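Local atomic coordinates of L544 (Acanthamoeba polyphaga mimivirus, PDB entry 4AMQ), a protein that probably acts as a metal-dependent nucleotidyl transferase, found in the virion and possibly linked to transcription-coupled DNA repair. Residues Thr65-Val70 with Tyr208-Asp213; Arg312-Ile317 with Thr350-Ser355. One frame throughout, in Å; residues are numbered along the deposited sequence.

Contact 1 (Thr65-Val70 with Tyr208-Asp213). With MN (manganese (II) ion), chain C; MN (manganese (II) ion), chain B.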
ATOM      1  N   THR A  65      -9.186   4.888   1.998  1.00 29.88           N
ATOM      2  CA  THR A  65      -7.871   4.736   1.384  1.00 27.04           C
ATOM      3  C   THR A  65      -7.781   3.420   0.625  1.00 30.38           C
ATOM      4  O   THR A  65      -7.534   3.401  -0.581  1.00 30.26           O
ATOM      5  CB  THR A  65      -6.752   4.797   2.432  1.00 30.05           C
ATOM      6  OG1 THR A  65      -6.997   3.825   3.456  1.00 34.11           O
ATOM      7  CG2 THR A  65      -6.693   6.180   3.057  1.00 25.93           C
ATOM      8  N   ASP A  66      -7.990   2.318   1.338  1.00 27.21           N
ATOM      9  CA  ASP A  66      -7.977   1.003   0.724  1.00 29.02           C
ATOM     10  C   ASP A  66      -8.802   0.021   1.548  1.00 32.80           C
ATOM     11  O   ASP A  66      -9.304   0.363   2.619  1.00 36.69           O
ATOM     12  CB  ASP A  66      -6.544   0.495   0.585  1.00 34.11           C
ATOM     13  CG  ASP A  66      -5.884   0.250   1.928  1.00 39.48           C
ATOM     14  OD1 ASP A  66      -5.922   1.152   2.788  1.00 42.42           O
ATOM     15  OD2 ASP A  66      -5.339  -0.852   2.128  1.00 44.69           O
ATOM     16  N   ILE A  67      -8.941  -1.199   1.043  1.00 33.58           N
ATOM     17  CA  ILE A  67      -9.652  -2.245   1.769  1.00 32.74           C
ATOM     18  C   ILE A  67      -8.738  -3.441   2.024  1.00 31.14           C
ATOM     19  O   ILE A  67      -8.134  -3.979   1.096  1.00 30.55           O
ATOM     20  CB  ILE A  67     -10.930  -2.706   1.025  1.00 33.37           C
ATOM     21  CG1 ILE A  67     -12.010  -1.619   1.063  1.00 35.89           C
ATOM     22  CG2 ILE A  67     -11.474  -3.989   1.639  1.00 30.36           C
ATOM     23  CD1 ILE A  67     -11.745  -0.435   0.152  1.00 35.77           C
ATOM     24  N   ASP A  68      -8.628  -3.828   3.293  1.00 28.74           N
ATOM     25  CA  ASP A  68      -7.843  -4.988   3.701  1.00 33.88           C
ATOM     26  C   ASP A  68      -8.780  -6.084   4.184  1.00 36.19           C
ATOM     27  O   ASP A  68      -9.645  -5.843   5.033  1.00 36.00           O
ATOM     28  CB  ASP A  68      -6.875  -4.621   4.832  1.00 36.33           C
ATOM     29  CG  ASP A  68      -5.856  -3.578   4.415  1.00 40.34           C
ATOM     30  OD1 ASP A  68      -5.522  -3.520   3.213  1.00 37.22           O
ATOM     31  OD2 ASP A  68      -5.393  -2.814   5.290  1.00 42.85           O
ATOM     32  N   ILE A  69      -8.613  -7.288   3.649  1.00 33.02           N
ATOM     33  CA  ILE A  69      -9.475  -8.399   4.037  1.00 35.09           C
ATOM     34  C   ILE A  69      -8.713  -9.702   4.233  1.00 35.10           C
ATOM     35  O   ILE A  69      -7.793 -10.016   3.469  1.00 30.64           O
ATOM     36  CB  ILE A  69     -10.606  -8.610   3.007  1.00 38.77           C
ATOM     37  CG1 ILE A  69     -11.567  -7.425   3.045  1.00 37.24           C
ATOM     38  CG2 ILE A  69     -11.361  -9.898   3.275  1.00 35.81           C
ATOM     39  CD1 ILE A  69     -12.804  -7.617   2.218  1.00 43.61           C
ATOM     40  N   VAL A  70      -9.091 -10.446   5.272  1.00 32.66           N
ATOM     41  CA  VAL A  70      -8.585 -11.796   5.473  1.00 33.35           C
ATOM     42  C   VAL A  70      -9.650 -12.790   5.009  1.00 34.46           C
ATOM     43  O   VAL A  70     -10.793 -12.744   5.462  1.00 36.37           O
ATOM     44  CB  VAL A  70      -8.212 -12.059   6.950  1.00 36.77           C
ATOM     45  CG1 VAL A  70      -7.922 -13.543   7.183  1.00 37.44           C
ATOM     46  CG2 VAL A  70      -7.016 -11.211   7.355  1.00 31.96           C
ATOM     47  N   TYR A 208     -11.911   6.571  -9.684  1.00 36.14           N
ATOM     48  CA  TYR A 208     -10.526   6.102  -9.759  1.00 30.53           C
ATOM     49  C   TYR A 208     -10.312   4.796  -8.976  1.00 31.13           C
ATOM     50  O   TYR A 208     -11.156   4.410  -8.169  1.00 28.21           O
ATOM     51  CB  TYR A 208      -9.569   7.203  -9.279  1.00 27.47           C
ATOM     52  CG  TYR A 208      -9.800   7.637  -7.845  1.00 34.98           C
ATOM     53  CD1 TYR A 208      -9.314   6.876  -6.785  1.00 30.66           C
ATOM     54  CD2 TYR A 208     -10.495   8.807  -7.550  1.00 30.05           C
ATOM     55  CE1 TYR A 208      -9.517   7.265  -5.472  1.00 28.92           C
ATOM     56  CE2 TYR A 208     -10.702   9.205  -6.236  1.00 27.42           C
ATOM     57  CZ  TYR A 208     -10.211   8.425  -5.202  1.00 35.25           C
ATOM     58  OH  TYR A 208     -10.407   8.802  -3.891  1.00 34.32           O
ATOM     59  N   PRO A 209      -9.181   4.109  -9.222  1.00 29.35           N
ATOM     60  CA  PRO A 209      -8.884   2.798  -8.620  1.00 27.96           C
ATOM     61  C   PRO A 209      -8.615   2.845  -7.119  1.00 27.04           C
ATOM     62  O   PRO A 209      -8.024   3.798  -6.617  1.00 27.48           O
ATOM     63  CB  PRO A 209      -7.611   2.354  -9.351  1.00 29.98           C
ATOM     64  CG  PRO A 209      -7.536   3.207 -10.573  1.00 26.59           C
ATOM     65  CD  PRO A 209      -8.152   4.506 -10.194  1.00 25.11           C
ATOM     66  N   ILE A 210      -9.045   1.799  -6.424  1.00 28.12           N
ATOM     67  CA  ILE A 210      -8.844   1.649  -4.988  1.00 30.91           C
ATOM     68  C   ILE A 210      -8.219   0.283  -4.720  1.00 25.13           C
ATOM     69  O   ILE A 210      -8.609  -0.714  -5.322  1.00 28.63           O
ATOM     70  CB  ILE A 210     -10.183   1.761  -4.231  1.00 32.12           C
ATOM     71  CG1 ILE A 210     -10.793   3.143  -4.449  1.00 32.83           C
ATOM     72  CG2 ILE A 210      -9.996   1.505  -2.749  1.00 32.00           C
ATOM     73  CD1 ILE A 210      -9.917   4.267  -3.941  1.00 34.27           C
ATOM     74  N   GLY A 211      -7.236   0.241  -3.831  1.00 24.61           N
ATOM     75  CA  GLY A 211      -6.563  -1.003  -3.516  1.00 26.15           C
ATOM     76  C   GLY A 211      -7.416  -1.923  -2.662  1.00 29.22           C
ATOM     77  O   GLY A 211      -8.019  -1.498  -1.682  1.00 26.40           O
ATOM     78  N   PHE A 212      -7.483  -3.187  -3.062  1.00 27.09           N
ATOM     79  CA  PHE A 212      -8.100  -4.228  -2.255  1.00 26.31           C
ATOM     80  C   PHE A 212      -7.045  -5.300  -2.018  1.00 29.62           C
ATOM     81  O   PHE A 212      -6.618  -5.971  -2.957  1.00 28.90           O
ATOM     82  CB  PHE A 212      -9.306  -4.841  -2.979  1.00 25.85           C
ATOM     83  CG  PHE A 212     -10.552  -3.997  -2.920  1.00 26.41           C
ATOM     84  CD1 PHE A 212     -10.653  -2.827  -3.653  1.00 27.52           C
ATOM     85  CD2 PHE A 212     -11.625  -4.377  -2.128  1.00 27.32           C
ATOM     86  CE1 PHE A 212     -11.803  -2.052  -3.598  1.00 30.19           C
ATOM     87  CE2 PHE A 212     -12.777  -3.607  -2.071  1.00 30.09           C
ATOM     88  CZ  PHE A 212     -12.865  -2.444  -2.806  1.00 30.09           C
ATOM     89  N   ASP A 213      -6.611  -5.443  -0.769  1.00 28.97           N
ATOM     90  CA  ASP A 213      -5.659  -6.488  -0.410  1.00 31.36           C
ATOM     91  C   ASP A 213      -6.368  -7.638   0.301  1.00 30.53           C
ATOM     92  O   ASP A 213      -6.923  -7.458   1.389  1.00 32.36           O
ATOM     93  CB  ASP A 213      -4.537  -5.925   0.470  1.00 32.21           C
ATOM     94  CG  ASP A 213      -3.660  -4.917  -0.264  1.00 37.16           C
ATOM     95  OD1 ASP A 213      -3.504  -5.038  -1.498  1.00 36.01           O
ATOM     96  OD2 ASP A 213      -3.124  -4.004   0.398  1.00 41.29           O
TER
HETATM   97 MN    MN C 640      -3.761  -2.375   2.266  1.00 38.87          MN
HETATM   98 MN    MN B 639      -5.641  -0.295   4.657  1.00 75.03          MN
HETATM   99  O   HOH W   1      -5.977   2.479  -2.568  1.00 27.45           O
HETATM  100  O   HOH W   2      -4.676   1.622   5.350  1.00 48.02           O
HETATM  101  O   HOH W   3      -1.792  -0.997   1.378  1.00 41.31           O

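Contact 2 (Arg312-Ile317 with Thr350-Ser355)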
ATOM      1  N   ARG A 312      -6.948  21.198  -3.935  1.00 35.40           N
ATOM      2  CA  ARG A 312      -7.307  22.580  -3.633  1.00 39.41           C
ATOM      3  C   ARG A 312      -7.974  22.701  -2.267  1.00 37.25           C
ATOM      4  O   ARG A 312      -8.094  23.799  -1.720  1.00 35.95           O
ATOM      5  CB  ARG A 312      -8.229  23.144  -4.717  1.00 39.77           C
ATOM      6  CG  ARG A 312      -7.629  23.136  -6.115  1.00 35.25           C
ATOM      7  CD  ARG A 312      -8.697  23.323  -7.176  1.00 40.27           C
ATOM      8  NE  ARG A 312      -8.118  23.360  -8.514  1.00 43.16           N
ATOM      9  CZ  ARG A 312      -7.593  24.448  -9.067  1.00 45.31           C
ATOM     10  NH1 ARG A 312      -7.573  25.592  -8.394  1.00 43.85           N
ATOM     11  NH2 ARG A 312      -7.084  24.391 -10.289  1.00 47.66           N
ATOM     12  N   LYS A 313      -8.409  21.570  -1.721  1.00 38.67           N
ATOM     13  CA  LYS A 313      -9.033  21.547  -0.404  1.00 37.69           C
ATOM     14  C   LYS A 313      -7.980  21.569   0.699  1.00 37.97           C
ATOM     15  O   LYS A 313      -8.285  21.865   1.854  1.00 44.26           O
ATOM     16  CB  LYS A 313      -9.926  20.315  -0.246  1.00 36.52           C
ATOM     17  CG  LYS A 313     -10.985  20.155  -1.328  1.00 39.90           C
ATOM     18  CD  LYS A 313     -12.077  19.201  -0.869  1.00 46.48           C
ATOM     19  CE  LYS A 313     -13.137  18.994  -1.940  1.00 55.82           C
ATOM     20  NZ  LYS A 313     -12.690  18.042  -2.993  1.00 55.73           N
ATOM     21  N   LEU A 314      -6.742  21.255   0.334  1.00 35.95           N
ATOM     22  CA  LEU A 314      -5.644  21.219   1.294  1.00 36.51           C
ATOM     23  C   LEU A 314      -5.094  22.615   1.566  1.00 43.95           C
ATOM     24  O   LEU A 314      -5.453  23.578   0.884  1.00 42.80           O
ATOM     25  CB  LEU A 314      -4.520  20.315   0.788  1.00 36.39           C
ATOM     26  CG  LEU A 314      -4.864  18.853   0.506  1.00 34.09           C
ATOM     27  CD1 LEU A 314      -3.599  18.085   0.162  1.00 29.82           C
ATOM     28  CD2 LEU A 314      -5.566  18.223   1.700  1.00 32.00           C
ATOM     29  N   ASN A 315      -4.221  22.716   2.564  1.00 39.60           N
ATOM     30  CA  ASN A 315      -3.570  23.979   2.891  1.00 41.69           C
ATOM     31  C   ASN A 315      -2.051  23.838   2.914  1.00 44.06           C
ATOM     32  O   ASN A 315      -1.524  22.816   3.355  1.00 42.65           O
ATOM     33  CB  ASN A 315      -4.073  24.510   4.236  1.00 44.65           C
ATOM     34  CG  ASN A 315      -5.563  24.803   4.229  1.00 51.02           C
ATOM     35  OD1 ASN A 315      -6.338  24.160   4.938  1.00 57.00           O
ATOM     36  ND2 ASN A 315      -5.972  25.781   3.426  1.00 42.73           N
ATOM     37  N   GLY A 316      -1.353  24.864   2.431  1.00 37.16           N
ATOM     38  CA  GLY A 316       0.100  24.876   2.442  1.00 36.70           C
ATOM     39  C   GLY A 316       0.741  24.195   1.247  1.00 42.23           C
ATOM     40  O   GLY A 316       1.935  23.895   1.261  1.00 41.87           O
ATOM     41  N   ILE A 317      -0.045  23.956   0.203  1.00 41.18           N
ATOM     42  CA  ILE A 317       0.453  23.246  -0.970  1.00 37.84           C
ATOM     43  C   ILE A 317       1.023  24.205  -2.008  1.00 43.32           C
ATOM     44  O   ILE A 317       0.415  25.226  -2.325  1.00 43.52           O
ATOM     45  CB  ILE A 317      -0.651  22.374  -1.617  1.00 40.40           C
ATOM     46  CG1 ILE A 317      -1.175  21.353  -0.610  1.00 38.33           C
ATOM     47  CG2 ILE A 317      -0.119  21.650  -2.845  1.00 36.59           C
ATOM     48  CD1 ILE A 317      -0.097  20.438  -0.073  1.00 31.88           C
ATOM     49  N   THR A 350       5.900  14.733  -1.872  1.00 35.54           N
ATOM     50  CA  THR A 350       6.798  15.368  -0.918  1.00 36.82           C
ATOM     51  C   THR A 350       6.153  16.597  -0.294  1.00 34.24           C
ATOM     52  O   THR A 350       6.217  16.807   0.919  1.00 34.44           O
ATOM     53  CB  THR A 350       8.106  15.797  -1.600  1.00 36.67           C
ATOM     54  OG1 THR A 350       8.746  14.648  -2.170  1.00 32.66           O
ATOM     55  CG2 THR A 350       9.045  16.456  -0.595  1.00 42.38           C
ATOM     56  N   ASN A 351       5.531  17.411  -1.137  1.00 33.36           N
ATOM     57  CA  ASN A 351       4.903  18.637  -0.679  1.00 33.99           C
ATOM     58  C   ASN A 351       3.773  18.365   0.309  1.00 33.57           C
ATOM     59  O   ASN A 351       3.652  19.045   1.328  1.00 32.04           O
ATOM     60  CB  ASN A 351       4.400  19.454  -1.870  1.00 31.57           C
ATOM     61  CG  ASN A 351       4.095  20.891  -1.501  1.00 37.88           C
ATOM     62  OD1 ASN A 351       2.981  21.370  -1.698  1.00 47.89           O
ATOM     63  ND2 ASN A 351       5.085  21.583  -0.952  1.00 42.45           N
ATOM     64  N   ILE A 352       2.951  17.364   0.010  1.00 32.13           N
ATOM     65  CA  ILE A 352       1.831  17.022   0.880  1.00 31.90           C
ATOM     66  C   ILE A 352       2.329  16.533   2.235  1.00 29.56           C
ATOM     67  O   ILE A 352       1.792  16.906   3.272  1.00 30.69           O
ATOM     68  CB  ILE A 352       0.916  15.959   0.249  1.00 31.65           C
ATOM     69  CG1 ILE A 352       0.242  16.522  -1.005  1.00 31.71           C
ATOM     70  CG2 ILE A 352      -0.139  15.500   1.250  1.00 25.20           C
ATOM     71  CD1 ILE A 352      -0.554  15.511  -1.779  1.00 25.53           C
ATOM     72  N   ASN A 353       3.361  15.700   2.218  1.00 29.50           N
ATOM     73  CA  ASN A 353       3.983  15.242   3.448  1.00 32.78           C
ATOM     74  C   ASN A 353       4.486  16.402   4.288  1.00 34.68           C
ATOM     75  O   ASN A 353       4.198  16.492   5.481  1.00 35.72           O
ATOM     76  CB  ASN A 353       5.136  14.291   3.145  1.00 36.25           C
ATOM     77  CG  ASN A 353       4.678  12.860   3.000  1.00 40.21           C
ATOM     78  OD1 ASN A 353       4.403  12.187   3.993  1.00 41.09           O
ATOM     79  ND2 ASN A 353       4.590  12.387   1.763  1.00 38.01           N
ATOM     80  N   LYS A 354       5.249  17.285   3.656  1.00 33.27           N
ATOM     81  CA  LYS A 354       5.791  18.446   4.342  1.00 35.75           C
ATOM     82  C   LYS A 354       4.673  19.230   5.015  1.00 38.60           C
ATOM     83  O   LYS A 354       4.770  19.583   6.190  1.00 38.90           O
ATOM     84  CB  LYS A 354       6.544  19.342   3.356  1.00 42.27           C
ATOM     85  CG  LYS A 354       7.165  20.578   3.986  1.00 44.17           C
ATOM     86  CD  LYS A 354       7.918  21.397   2.951  1.00 49.76           C
ATOM     87  CE  LYS A 354       8.981  20.554   2.267  1.00 54.08           C
ATOM     88  NZ  LYS A 354       9.904  19.928   3.254  1.00 55.37           N
ATOM     89  N   SER A 355       3.605  19.490   4.266  1.00 33.25           N
ATOM     90  CA  SER A 355       2.498  20.293   4.770  1.00 32.70           C
ATOM     91  C   SER A 355       1.776  19.648   5.955  1.00 35.24           C
ATOM     92  O   SER A 355       1.561  20.294   6.979  1.00 36.60           O
ATOM     93  CB  SER A 355       1.501  20.600   3.650  1.00 35.43           C
ATOM     94  OG  SER A 355       0.442  21.416   4.121  1.00 34.02           O
TER

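Contact 1 (Thr65-Val70 with Tyr208-Asp213)
Ile67 and Phe212 face each other across two neighbouring parallel strands, whose short axes approach to 4.8 Å at an angle of 11°. Three backbone hydrogen bonds join them, each nearly straight. Ile67 uses both its polar backbone atoms: its N donates to Gly211 O at 2.9 Å, and its O accepts from Asp213 N. Ile69 N then donates to Asp213 O. Just before Asp66 a water spans the gap, donating to Thr65 O and accepting from Gly211 N.

On one face of the sheet Ile67 covers the ring of Phe212. With CG1 beside the backbone N (chi1 -71°), the branch runs across the ring face: Ile67 CB stands 4.0 Å from the Phe212 ring centroid in a CH-pi contact, while Ile67 CD1 lies toward the rim and also meets Ile210 CG2. Helix 28-42 packs against this face, with Ile34, Ile38 and Ile42 on Phe212.

Asp66, Asp68 and Asp213 line up on the other face. Adjacent strands presenting such a carboxylate triad, two of them in a DxD pattern, are characteristic of the nucleotidyltransferase fold, and here they bind two manganese ions. One ion is held by Asp66 OD2 at 2.2 Å, Asp68 OD1 at 2.3 Å, Asp213 OD2 at 2.6 Å and a water. The second ion is bound by Asp66 OD1 at 2.4 Å, with Asp66 OD2 and Asp68 OD2 a little farther off, and by a water of its own, so Asp66 and Asp68 both bridge the pair. The CG of Asp66 sits between its backbone N and carbonyl carbon (chi1 66°), which turns the carboxylate up to both metals. Thr65 OG1 donates to the anti lone pair of Asp66 OD1 at 3.0 Å, helping to fix its rotation.

Contact 2 (Arg312-Ile317 with Thr350-Ser355)
Ser355 carries its OG anti to the backbone N (chi1 -178°), which brings the hydroxyl to Asn315 O; Asn351, with CG likewise anti to N (chi1 -164°), extends its amide oxygen to Ile317. The serine is the donor to the carbonyl, a short 2.5 Å from Ser355 OG to Asn315 O, and it arrives in the carbonyl plane with a C=O...donor angle of 154°. A weak bond to Gln359 gives the same hydroxyl a second partner.

One turn earlier on the helix, Asn351 OD1 lies 3.2 Å from Ile317 CA and almost as near to CG2, with the two side chains crossing at a slant. Its polar partner is the backbone N of Asp318, so the amide oxygen is held right where the chain leaves Ile317 for helix 319-331. All this belongs to the helical domain: the 312-317 segment connects helix 297-311 to helix 319-331 and lies against the long helix 334-368. Gly316 makes the bend with a positive phi, its CA 3.9 Å from Ser355 OG.

Next to the serine bond, Ile317 CD1 reaches Ile352 CG1 at 4.0 Å and also meets Ser355 CB. Leu314 CD1 approaches the same Ile352 CG1 at 4.3 Å. Ile311 adds to this apolar patch against both isoleucines, and helix 274-292 supplies Leu279 to Leu314 and Leu280 to Ile352.

How the contacts relate
Both segments of contact 1 precede those of contact 2 in the sequence. Their centres are 24 Å apart, and their nearest atoms, about 10 Å apart, do not touch. Contact 1 pairs strands 66-72 and 209-217 within the mixed sheet of the nucleotidyltransferase domain; contact 2, farther from the centre of the chain, joins an interhelical loop to helix 334-368 in the helical domain. Helix 274-292 touches both: Val281 meets Thr65 near the metal site, while Leu279 and Leu280 meet Leu314 and Ile352. This helix thus connects the surroundings of the manganese-bearing strands with the packed helices, although contact 2 itself holds no metal ligand.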